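Local coordinates for protein Gp26 (Listeria phage P40, PDB 4JZ5) that probably breaks glycosidic bonds in the peptidoglycan of the Listeria cell wall, as a phage endolysin of glycosyl hydrolase family 25, at residues I28-P33 and D59-H65; F46-S52 and M74-H80; P111-F115 and K219-S223. All coordinates share one frame; numbering follows the deposited sequence. Where two conformers were deposited one is given.

Contact 1: residues I28-P33 and D59-H65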
loop_
_atom_site.group_PDB
_atom_site.type_symbol
_atom_site.label_atom_id
_atom_site.label_comp_id
_atom_site.label_asym_id
_atom_site.label_seq_id
_atom_site.Cartn_x
_atom_site.Cartn_y
_atom_site.Cartn_z
ATOM N N ILE A 28 -3.651 5.257 3.714
ATOM C CA ILE A 28 -4.711 5.423 4.696
ATOM C C ILE A 28 -5.510 4.132 4.827
ATOM O O ILE A 28 -5.460 3.233 3.975
ATOM C CB ILE A 28 -5.641 6.616 4.355
ATOM C CG1 ILE A 28 -6.339 6.395 3.011
ATOM C CG2 ILE A 28 -4.858 7.908 4.361
ATOM C CD1 ILE A 28 -7.364 7.471 2.663
ATOM N N SER A 29 -6.266 4.072 5.915
ATOM C CA SER A 29 -7.049 2.907 6.265
ATOM C C SER A 29 -8.196 3.353 7.160
ATOM O O SER A 29 -8.514 4.535 7.253
ATOM C CB SER A 29 -6.188 1.889 7.013
ATOM O OG SER A 29 -5.872 2.372 8.307
ATOM N N LYS A 30 -8.794 2.400 7.854
ATOM C CA LYS A 30 -9.834 2.732 8.823
ATOM C C LYS A 30 -9.317 3.641 9.934
ATOM O O LYS A 30 -10.117 4.275 10.628
ATOM C CB LYS A 30 -10.437 1.458 9.426
ATOM C CG LYS A 30 -9.509 0.694 10.322
ATOM C CD LYS A 30 -9.720 1.072 11.768
ATOM C CE LYS A 30 -9.905 -0.163 12.619
ATOM N NZ LYS A 30 -10.358 0.179 13.995
ATOM N N TRP A 31 -8.003 3.709 10.118
ATOM C CA TRP A 31 -7.431 4.571 11.147
ATOM C C TRP A 31 -7.497 6.054 10.787
ATOM O O TRP A 31 -7.200 6.910 11.623
ATOM C CB TRP A 31 -5.994 4.138 11.428
ATOM C CG TRP A 31 -5.936 2.781 12.038
ATOM C CD1 TRP A 31 -5.462 1.644 11.468
ATOM C CD2 TRP A 31 -6.394 2.416 13.341
ATOM N NE1 TRP A 31 -5.586 0.585 12.338
ATOM C CE2 TRP A 31 -6.160 1.036 13.494
ATOM C CE3 TRP A 31 -6.983 3.125 14.393
ATOM C CZ2 TRP A 31 -6.491 0.349 14.662
ATOM C CZ3 TRP A 31 -7.311 2.441 15.550
ATOM C CH2 TRP A 31 -7.062 1.067 15.675
ATOM N N GLN A 32 -7.899 6.345 9.557
ATOM C CA GLN A 32 -8.203 7.700 9.121
ATOM C C GLN A 32 -9.679 7.740 8.736
ATOM O O GLN A 32 -10.016 7.732 7.554
ATOM C CB GLN A 32 -7.314 8.111 7.947
ATOM C CG GLN A 32 -5.846 8.332 8.300
ATOM C CD GLN A 32 -5.102 7.049 8.577
ATOM O OE1 GLN A 32 -5.263 6.045 7.858
ATOM N NE2 GLN A 32 -4.258 7.068 9.599
ATOM N N PRO A 33 -10.571 7.730 9.735
ATOM C CA PRO A 33 -11.992 7.589 9.405
ATOM C C PRO A 33 -12.599 8.793 8.712
ATOM O O PRO A 33 -13.589 8.616 7.999
ATOM C CB PRO A 33 -12.644 7.367 10.773
ATOM C CG PRO A 33 -11.682 8.010 11.749
ATOM C CD PRO A 33 -10.331 7.700 11.188
ATOM N N ASP A 59 -11.295 -3.677 5.017
ATOM C CA ASP A 59 -11.141 -2.470 5.816
ATOM C C ASP A 59 -12.459 -1.705 5.839
ATOM O O ASP A 59 -13.109 -1.539 4.798
ATOM C CB ASP A 59 -10.015 -1.620 5.250
ATOM C CG ASP A 59 -9.787 -0.356 6.046
ATOM O OD1 ASP A 59 -10.535 0.619 5.812
ATOM O OD2 ASP A 59 -8.876 -0.339 6.907
ATOM N N GLU A 60 -12.847 -1.245 7.022
ATOM C CA GLU A 60 -14.142 -0.624 7.220
ATOM C C GLU A 60 -14.329 0.667 6.441
ATOM O O GLU A 60 -15.465 1.109 6.273
ATOM C CB GLU A 60 -14.349 -0.343 8.710
ATOM C CG GLU A 60 -14.389 -1.597 9.598
ATOM C CD GLU A 60 -13.022 -2.038 10.157
ATOM O OE1 GLU A 60 -11.971 -1.900 9.492
ATOM O OE2 GLU A 60 -13.009 -2.563 11.299
ATOM N N ARG A 61 -13.243 1.292 6.001
ATOM C CA ARG A 61 -13.332 2.530 5.241
ATOM C C ARG A 61 -12.958 2.342 3.774
ATOM O O ARG A 61 -12.814 3.329 3.062
ATOM C CB ARG A 61 -12.454 3.630 5.865
ATOM C CG ARG A 61 -12.824 4.014 7.303
ATOM C CD ARG A 61 -14.125 4.775 7.448
ATOM N NE ARG A 61 -14.486 4.840 8.866
ATOM C CZ ARG A 61 -15.447 5.597 9.378
ATOM N NH1 ARG A 61 -16.159 6.395 8.603
ATOM N NH2 ARG A 61 -15.683 5.562 10.681
ATOM N N LEU A 62 -12.787 1.100 3.326
ATOM C CA LEU A 62 -12.395 0.852 1.940
ATOM C C LEU A 62 -13.299 1.575 0.940
ATOM O O LEU A 62 -12.821 2.310 0.068
ATOM C CB LEU A 62 -12.422 -0.646 1.651
ATOM C CG LEU A 62 -12.320 -1.052 0.178
ATOM C CD1 LEU A 62 -10.998 -0.632 -0.409
ATOM C CD2 LEU A 62 -12.484 -2.557 0.049
ATOM N N GLU A 63 -14.602 1.383 1.056
ATOM C CA GLU A 63 -15.488 1.971 0.076
ATOM C C GLU A 63 -15.573 3.477 0.234
ATOM O O GLU A 63 -15.611 4.198 -0.759
ATOM C CB GLU A 63 -16.849 1.302 0.132
ATOM C CG GLU A 63 -16.743 -0.170 -0.276
ATOM C CD GLU A 63 -18.041 -0.921 -0.187
ATOM O OE1 GLU A 63 -19.098 -0.282 -0.297
ATOM O OE2 GLU A 63 -17.996 -2.156 -0.002
ATOM N N GLN A 64 -15.596 3.963 1.473
ATOM C CA GLN A 64 -15.614 5.401 1.696
ATOM C C GLN A 64 -14.413 6.072 1.052
ATOM O O GLN A 64 -14.544 7.084 0.360
ATOM C CB GLN A 64 -15.642 5.715 3.187
ATOM C CG GLN A 64 -15.631 7.184 3.493
ATOM C CD GLN A 64 -15.351 7.454 4.944
ATOM O OE1 GLN A 64 -16.056 6.945 5.818
ATOM N NE2 GLN A 64 -14.312 8.236 5.223
ATOM N N HIS A 65 -13.231 5.512 1.284
ATOM C CA HIS A 65 -12.020 6.092 0.751
ATOM C C HIS A 65 -11.982 5.985 -0.765
ATOM O O HIS A 65 -11.602 6.935 -1.443
ATOM C CB HIS A 65 -10.773 5.439 1.363
ATOM C CG HIS A 65 -10.556 5.841 2.782
ATOM N ND1 HIS A 65 -9.882 5.103 3.732
ATOM C CD2 HIS A 65 -10.954 6.976 3.393
ATOM C CE1 HIS A 65 -9.877 5.785 4.868
ATOM N NE2 HIS A 65 -10.526 6.917 4.689
HETATM O O HOH W 1 -12.815 3.684 10.930
#
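Asp59 OD2 receives the backbone N-H of Lys30 on its syn lone pair (Lys30 N to Asp59 OD2 2.9 Å), and Arg50 NE forms a salt bridge to this same oxygen. The other oxygen, Asp59 OD1, is met from above the carboxylate plane by Arg61 N at 2.8 Å; this Asx turn leads into helix 62-72, whose N-cap is Arg61. With both oxygens engaged, the carboxylate has little freedom to rotate. Farther along, Gln64 NE2 reaches Pro33 O at 2.9 Å in an almost straight bond (174°), although the donor stands well above the carbonyl plane. The amide's OE1 takes Arg61 NH1 in the guanidinium plane, while Pro33 CB lies over a guanidinium face. A water links Arg61 NE to Lys30 O. The buried His65 ring is sandwiched: Ile28 CD1 sits over its centre, 3.5 Å from the centroid, and Arg61 CB lies over the opposite face, toward the rim. At the ring edge His65 NE2 makes a weak, bent bond to Gln32 O (3.0 Å). The whole fastens the turn that follows strand 25-28 to the first turn of helix 62-72, with strand 46-53 alongside: Ile28 and Leu62 both rest on Ile49.

Contact 2: residues F46-S52 and M74-H80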
loop_
_atom_site.group_PDB
_atom_site.type_symbol
_atom_site.label_atom_id
_atom_site.label_comp_id
_atom_site.label_asym_id
_atom_site.label_seq_id
_atom_site.Cartn_x
_atom_site.Cartn_y
_atom_site.Cartn_z
ATOM N N PHE A 46 -0.619 10.684 -4.899
ATOM C CA PHE A 46 -1.194 9.346 -4.965
ATOM C C PHE A 46 -1.555 8.929 -3.543
ATOM O O PHE A 46 -0.925 9.365 -2.582
ATOM C CB PHE A 46 -0.160 8.361 -5.531
ATOM C CG PHE A 46 -0.722 7.026 -5.952
ATOM C CD1 PHE A 46 -1.379 6.905 -7.163
ATOM C CD2 PHE A 46 -0.567 5.894 -5.183
ATOM C CE1 PHE A 46 -1.899 5.682 -7.586
ATOM C CE2 PHE A 46 -1.079 4.666 -5.616
ATOM C CZ PHE A 46 -1.732 4.565 -6.821
ATOM N N VAL A 47 -2.563 8.082 -3.417
ATOM C CA VAL A 47 -2.968 7.530 -2.131
ATOM C C VAL A 47 -3.113 6.021 -2.264
ATOM O O VAL A 47 -3.691 5.539 -3.230
ATOM C CB VAL A 47 -4.298 8.145 -1.645
ATOM C CG1 VAL A 47 -4.750 7.529 -0.321
ATOM C CG2 VAL A 47 -4.166 9.654 -1.504
ATOM N N VAL A 48 -2.593 5.273 -1.297
ATOM C CA VAL A 48 -2.838 3.842 -1.209
ATOM C C VAL A 48 -3.783 3.591 -0.037
ATOM O O VAL A 48 -3.545 4.076 1.061
ATOM C CB VAL A 48 -1.545 3.033 -0.998
ATOM C CG1 VAL A 48 -1.783 1.579 -1.420
ATOM C CG2 VAL A 48 -0.384 3.632 -1.786
ATOM N N ILE A 49 -4.862 2.846 -0.262
ATOM C CA ILE A 49 -5.826 2.578 0.788
ATOM C C ILE A 49 -5.825 1.111 1.154
ATOM O O ILE A 49 -5.627 0.238 0.310
ATOM C CB ILE A 49 -7.254 3.051 0.428
ATOM C CG1 ILE A 49 -7.905 2.185 -0.643
ATOM C CG2 ILE A 49 -7.223 4.502 -0.011
ATOM C CD1 ILE A 49 -9.278 2.659 -1.057
ATOM N N ARG A 50 -6.057 0.819 2.425
ATOM C CA ARG A 50 -6.082 -0.566 2.893
ATOM C C ARG A 50 -7.338 -1.274 2.413
ATOM O O ARG A 50 -8.445 -0.775 2.610
ATOM C CB ARG A 50 -6.017 -0.639 4.415
ATOM C CG ARG A 50 -5.765 -2.059 4.920
ATOM C CD ARG A 50 -5.430 -2.115 6.396
ATOM N NE ARG A 50 -6.613 -1.903 7.216
ATOM C CZ ARG A 50 -6.630 -2.000 8.541
ATOM N NH1 ARG A 50 -5.523 -2.304 9.205
ATOM N NH2 ARG A 50 -7.759 -1.794 9.199
ATOM N N SER A 51 -7.165 -2.452 1.811
ATOM C CA SER A 51 -8.279 -3.236 1.313
ATOM C C SER A 51 -8.905 -4.146 2.354
ATOM O O SER A 51 -10.123 -4.320 2.388
ATOM C CB SER A 51 -7.818 -4.101 0.144
ATOM O OG SER A 51 -6.787 -5.006 0.510
ATOM N N SER A 52 -8.060 -4.754 3.184
ATOM C CA SER A 52 -8.454 -5.936 3.919
ATOM C C SER A 52 -7.351 -6.333 4.891
ATOM O O SER A 52 -6.181 -6.017 4.681
ATOM C CB SER A 52 -8.736 -7.086 2.944
ATOM O OG SER A 52 -7.828 -7.096 1.853
ATOM N N MET A 74 -8.401 11.802 -7.382
ATOM C CA MET A 74 -7.090 11.443 -6.838
ATOM C C MET A 74 -6.747 10.028 -7.262
ATOM O O MET A 74 -7.480 9.105 -6.925
ATOM C CB MET A 74 -7.104 11.526 -5.321
ATOM C CG MET A 74 -5.821 11.041 -4.674
ATOM S SD MET A 74 -4.362 12.052 -4.971
ATOM C CE MET A 74 -4.776 13.487 -3.960
ATOM N N PRO A 75 -5.627 9.838 -7.969
ATOM C CA PRO A 75 -5.247 8.462 -8.305
ATOM C C PRO A 75 -4.936 7.671 -7.041
ATOM O O PRO A 75 -4.387 8.204 -6.079
ATOM C CB PRO A 75 -4.016 8.635 -9.198
ATOM C CG PRO A 75 -3.488 9.975 -8.880
ATOM C CD PRO A 75 -4.663 10.824 -8.489
ATOM N N PHE A 76 -5.306 6.397 -7.037
ATOM C CA PHE A 76 -5.114 5.599 -5.854
ATOM C C PHE A 76 -4.921 4.130 -6.167
ATOM O O PHE A 76 -5.204 3.639 -7.247
ATOM C CB PHE A 76 -6.286 5.816 -4.860
ATOM C CG PHE A 76 -7.546 5.072 -5.210
ATOM C CD1 PHE A 76 -8.448 5.600 -6.112
ATOM C CD2 PHE A 76 -7.831 3.842 -4.624
ATOM C CE1 PHE A 76 -9.609 4.922 -6.440
ATOM C CE2 PHE A 76 -8.998 3.162 -4.939
ATOM C CZ PHE A 76 -9.887 3.709 -5.855
ATOM N N GLY A 77 -4.407 3.440 -5.166
ATOM C CA GLY A 77 -4.207 2.010 -5.188
ATOM C C GLY A 77 -4.670 1.370 -3.895
ATOM O O GLY A 77 -5.153 2.049 -2.992
ATOM N N LEU A 78 -4.487 0.057 -3.787
ATOM C CA LEU A 78 -4.926 -0.717 -2.620
ATOM C C LEU A 78 -3.776 -1.500 -2.030
ATOM O O LEU A 78 -2.909 -1.970 -2.776
ATOM C CB LEU A 78 -5.979 -1.761 -2.991
ATOM C CG LEU A 78 -7.212 -1.278 -3.741
ATOM C CD1 LEU A 78 -8.136 -2.455 -3.997
ATOM C CD2 LEU A 78 -7.954 -0.160 -3.051
ATOM N N TYR A 79 -3.780 -1.697 -0.712
ATOM C CA TYR A 79 -2.848 -2.625 -0.095
ATOM C C TYR A 79 -3.585 -3.568 0.843
ATOM O O TYR A 79 -4.467 -3.170 1.598
ATOM C CB TYR A 79 -1.694 -1.894 0.632
ATOM C CG TYR A 79 -2.033 -1.269 1.974
ATOM C CD1 TYR A 79 -1.919 -2.001 3.153
ATOM C CD2 TYR A 79 -2.421 0.063 2.077
ATOM C CE1 TYR A 79 -2.200 -1.444 4.388
ATOM C CE2 TYR A 79 -2.712 0.633 3.318
ATOM C CZ TYR A 79 -2.587 -0.130 4.465
ATOM O OH TYR A 79 -2.874 0.398 5.703
ATOM N N HIS A 80 -3.171 -4.833 0.809
ATOM C CA HIS A 80 -3.721 -5.890 1.639
ATOM C C HIS A 80 -2.778 -6.206 2.787
ATOM O O HIS A 80 -1.593 -6.443 2.555
ATOM C CB HIS A 80 -3.874 -7.158 0.800
ATOM C CG HIS A 80 -4.342 -8.329 1.594
ATOM N ND1 HIS A 80 -3.542 -9.363 2.031
ATOM C CD2 HIS A 80 -5.582 -8.577 2.057
ATOM C CE1 HIS A 80 -4.297 -10.216 2.714
ATOM N NE2 HIS A 80 -5.531 -9.751 2.747
#
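Five backbone hydrogen bonds zip Val47 to Ser51 onto Pro75 to Tyr79 in a parallel ladder. Val47 N to Pro75 O is long at 3.2 Å, whereas Ile49 N to Gly77 O is 2.9 Å and nearly straight. The strand axes diverge by 35°, and the connection through helix 62-72 makes this a beta-alpha-beta crossover. Apolar contacts line the face carrying Val47, Ile49, Phe76 and Leu78. There Ile49 and Leu78 run side by side, with Ile49 CG1 pressed tightly on Leu78 CD2 at 3.4 Å, and Ile49 CD1 meets Phe76 CE2. Helix 62-72 packs over this face through Leu62 and Leu69. Aromatic contacts dominate the other face. A first torsion of -166° swings the Phe46 ring across the neighbouring strand, placing Phe76 CA over one face and Phe46 CZ 3.3 Å from Gly77 N. Toward the other end Tyr79 lays a face under the Arg50 backbone and the first part of its side chain, with Arg50 CB 3.5 Å from Tyr79 CZ. Chemically, hydrocarbon at the start of the pair gives way to Arg50, Ser51, Tyr79 and His80 at its C-terminal end, consistent with a catalytic mouth on that side of the barrel.

Contact 3: residues P111-F115 and K219-S223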
loop_
_atom_site.group_PDB
_atom_site.type_symbol
_atom_site.label_atom_id
_atom_site.label_comp_id
_atom_site.label_asym_id
_atom_site.label_seq_id
_atom_site.Cartn_x
_atom_site.Cartn_y
_atom_site.Cartn_z
ATOM N N PRO A 111 -8.704 1.703 -9.155
ATOM C CA PRO A 111 -7.357 1.628 -8.574
ATOM C C PRO A 111 -6.323 1.310 -9.641
ATOM O O PRO A 111 -6.622 0.535 -10.560
ATOM C CB PRO A 111 -7.469 0.458 -7.592
ATOM C CG PRO A 111 -8.959 0.234 -7.380
ATOM C CD PRO A 111 -9.572 0.607 -8.699
ATOM N N THR A 112 -5.130 1.874 -9.533
ATOM C CA THR A 112 -4.117 1.680 -10.564
ATOM C C THR A 112 -2.919 0.858 -10.119
ATOM O O THR A 112 -2.011 0.633 -10.900
ATOM C CB THR A 112 -3.601 3.014 -11.097
ATOM O OG1 THR A 112 -3.073 3.775 -10.023
ATOM C CG2 THR A 112 -4.731 3.797 -11.780
ATOM N N PHE A 113 -2.901 0.404 -8.871
ATOM C CA PHE A 113 -1.769 -0.356 -8.354
ATOM C C PHE A 113 -2.254 -1.103 -7.129
ATOM O O PHE A 113 -3.117 -0.601 -6.399
ATOM C CB PHE A 113 -0.598 0.580 -7.992
ATOM C CG PHE A 113 0.752 0.072 -8.419
ATOM C CD1 PHE A 113 1.418 -0.902 -7.682
ATOM C CD2 PHE A 113 1.355 0.568 -9.556
ATOM C CE1 PHE A 113 2.666 -1.358 -8.081
ATOM C CE2 PHE A 113 2.598 0.122 -9.949
ATOM C CZ PHE A 113 3.254 -0.843 -9.218
ATOM N N LEU A 114 -1.681 -2.275 -6.880
ATOM C CA LEU A 114 -2.035 -3.086 -5.731
ATOM C C LEU A 114 -0.768 -3.478 -4.988
ATOM O O LEU A 114 0.312 -3.500 -5.565
ATOM C CB LEU A 114 -2.783 -4.347 -6.180
ATOM C CG LEU A 114 -4.026 -4.107 -7.043
ATOM C CD1 LEU A 114 -4.516 -5.416 -7.619
ATOM C CD2 LEU A 114 -5.146 -3.438 -6.259
ATOM N N PHE A 115 -0.903 -3.779 -3.693
ATOM C CA PHE A 115 0.250 -4.124 -2.867
ATOM C C PHE A 115 -0.059 -5.213 -1.859
ATOM O O PHE A 115 -1.140 -5.266 -1.277
ATOM C CB PHE A 115 0.715 -2.907 -2.065
ATOM C CG PHE A 115 1.316 -1.828 -2.894
ATOM C CD1 PHE A 115 2.661 -1.863 -3.205
ATOM C CD2 PHE A 115 0.567 -0.773 -3.347
ATOM C CE1 PHE A 115 3.245 -0.868 -3.961
ATOM C CE2 PHE A 115 1.155 0.222 -4.114
ATOM C CZ PHE A 115 2.487 0.160 -4.417
ATOM N N LYS A 219 4.591 5.699 -12.375
ATOM C CA LYS A 219 4.352 4.258 -12.370
ATOM C C LYS A 219 3.157 3.897 -11.487
ATOM O O LYS A 219 2.299 3.090 -11.869
ATOM C CB LYS A 219 5.606 3.508 -11.923
ATOM C CG LYS A 219 5.463 2.012 -11.976
ATOM C CD LYS A 219 6.787 1.293 -11.798
ATOM C CE LYS A 219 6.596 -0.206 -11.874
ATOM N NZ LYS A 219 7.878 -0.942 -11.748
ATOM N N LEU A 220 3.093 4.490 -10.307
ATOM C CA LEU A 220 1.973 4.251 -9.407
ATOM C C LEU A 220 0.657 4.573 -10.088
ATOM O O LEU A 220 -0.340 3.858 -9.923
ATOM C CB LEU A 220 2.106 5.107 -8.154
ATOM C CG LEU A 220 3.127 4.618 -7.132
ATOM C CD1 LEU A 220 3.380 5.695 -6.118
ATOM C CD2 LEU A 220 2.657 3.356 -6.428
ATOM N N LYS A 221 0.655 5.657 -10.849
ATOM C CA LYS A 221 -0.547 6.154 -11.500
ATOM C C LYS A 221 -0.939 5.336 -12.723
ATOM O O LYS A 221 -1.983 5.568 -13.308
ATOM C CB LYS A 221 -0.361 7.630 -11.848
ATOM C CG LYS A 221 -0.405 8.509 -10.617
ATOM C CD LYS A 221 0.221 9.872 -10.827
ATOM C CE LYS A 221 -0.575 10.737 -11.751
ATOM N NZ LYS A 221 0.016 12.104 -11.744
ATOM N N GLY A 222 -0.131 4.339 -13.075
ATOM C CA GLY A 222 -0.504 3.385 -14.101
ATOM C C GLY A 222 0.239 3.591 -15.401
ATOM O O GLY A 222 -0.135 3.015 -16.424
ATOM N N SER A 223 1.290 4.406 -15.377
ATOM C CA SER A 223 2.092 4.653 -16.574
ATOM C C SER A 223 1.212 5.123 -17.723
ATOM O O SER A 223 0.164 5.730 -17.505
ATOM C CB SER A 223 2.857 3.389 -16.974
ATOM O OG SER A 223 3.730 2.981 -15.935
#
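Here a helix end packs against the start of a barrel strand: the last turn of helix 214-220 and the residues just after it, as far as Gly222, lie against the entry to strand 114-117, joining the end of the catalytic domain's last helix to the beginning of that strand. One hydrogen bond and a small apolar cluster hold the two together. Thr112 OG1 donates to Leu220 O at 2.7 Å, in the carbonyl plane and on a lone pair. The hydroxyl lies between the backbone N and carbonyl carbon of Thr112 (chi1 58°), leaving Thr112 CG2 to approach Lys221 O at 3.6 Å. That Leu220 carbonyl belongs to the last turn of the helix, which stops in a Schellman motif: Gly222 takes a positive phi of 106°, and Gly222 N turns back to Lys219 O at 3.0 Å. Family 25 enzymes are built on a modified beta/alpha barrel, and here the helix end lies at the N-terminal opening of the strands, opposite the side where such barrels carry their active sites. Inside that opening Leu220 CD2 works on two rings. It stands over a face of Phe113, offset toward the rim, and meets the edge of Phe115, with Leu220 CD2 3.8 Å from Phe115 CZ. The Phe113 ring turns its own edge to Lys219 O, Phe113 CE2 being 3.5 Å away. Leu168 and Phe46 also touch Leu220, while Phe115 makes an edge-to-face contact with Trp170 and Lys219 NZ hydrogen-bonds to Asp167 O.

Contact 2 is the hub. The Arg50-Asp59 salt bridge (Arg50 NE to Asp59 OD2, 2.8 Å) ties it to contact 1, and Val48 O probably accepts a hydrogen bond from Ile28 N (2.9 Å), so strand 25-28 flanks the pair on one side. On the other, strand 114-117 continues the sheet into contact 3 through probable bonds between Phe76 O and Thr112 N and between His80 N and Phe115 O, both 2.9 Å. Phe46 also packs there, beside Thr112 and Leu220. Contacts 1 and 3 do not touch; their centres are about 19 Å apart. Contact 1 lies past the C-terminal end of strand 25-28, the probable active-site side in this family, and contact 3 at the strands' opposite end.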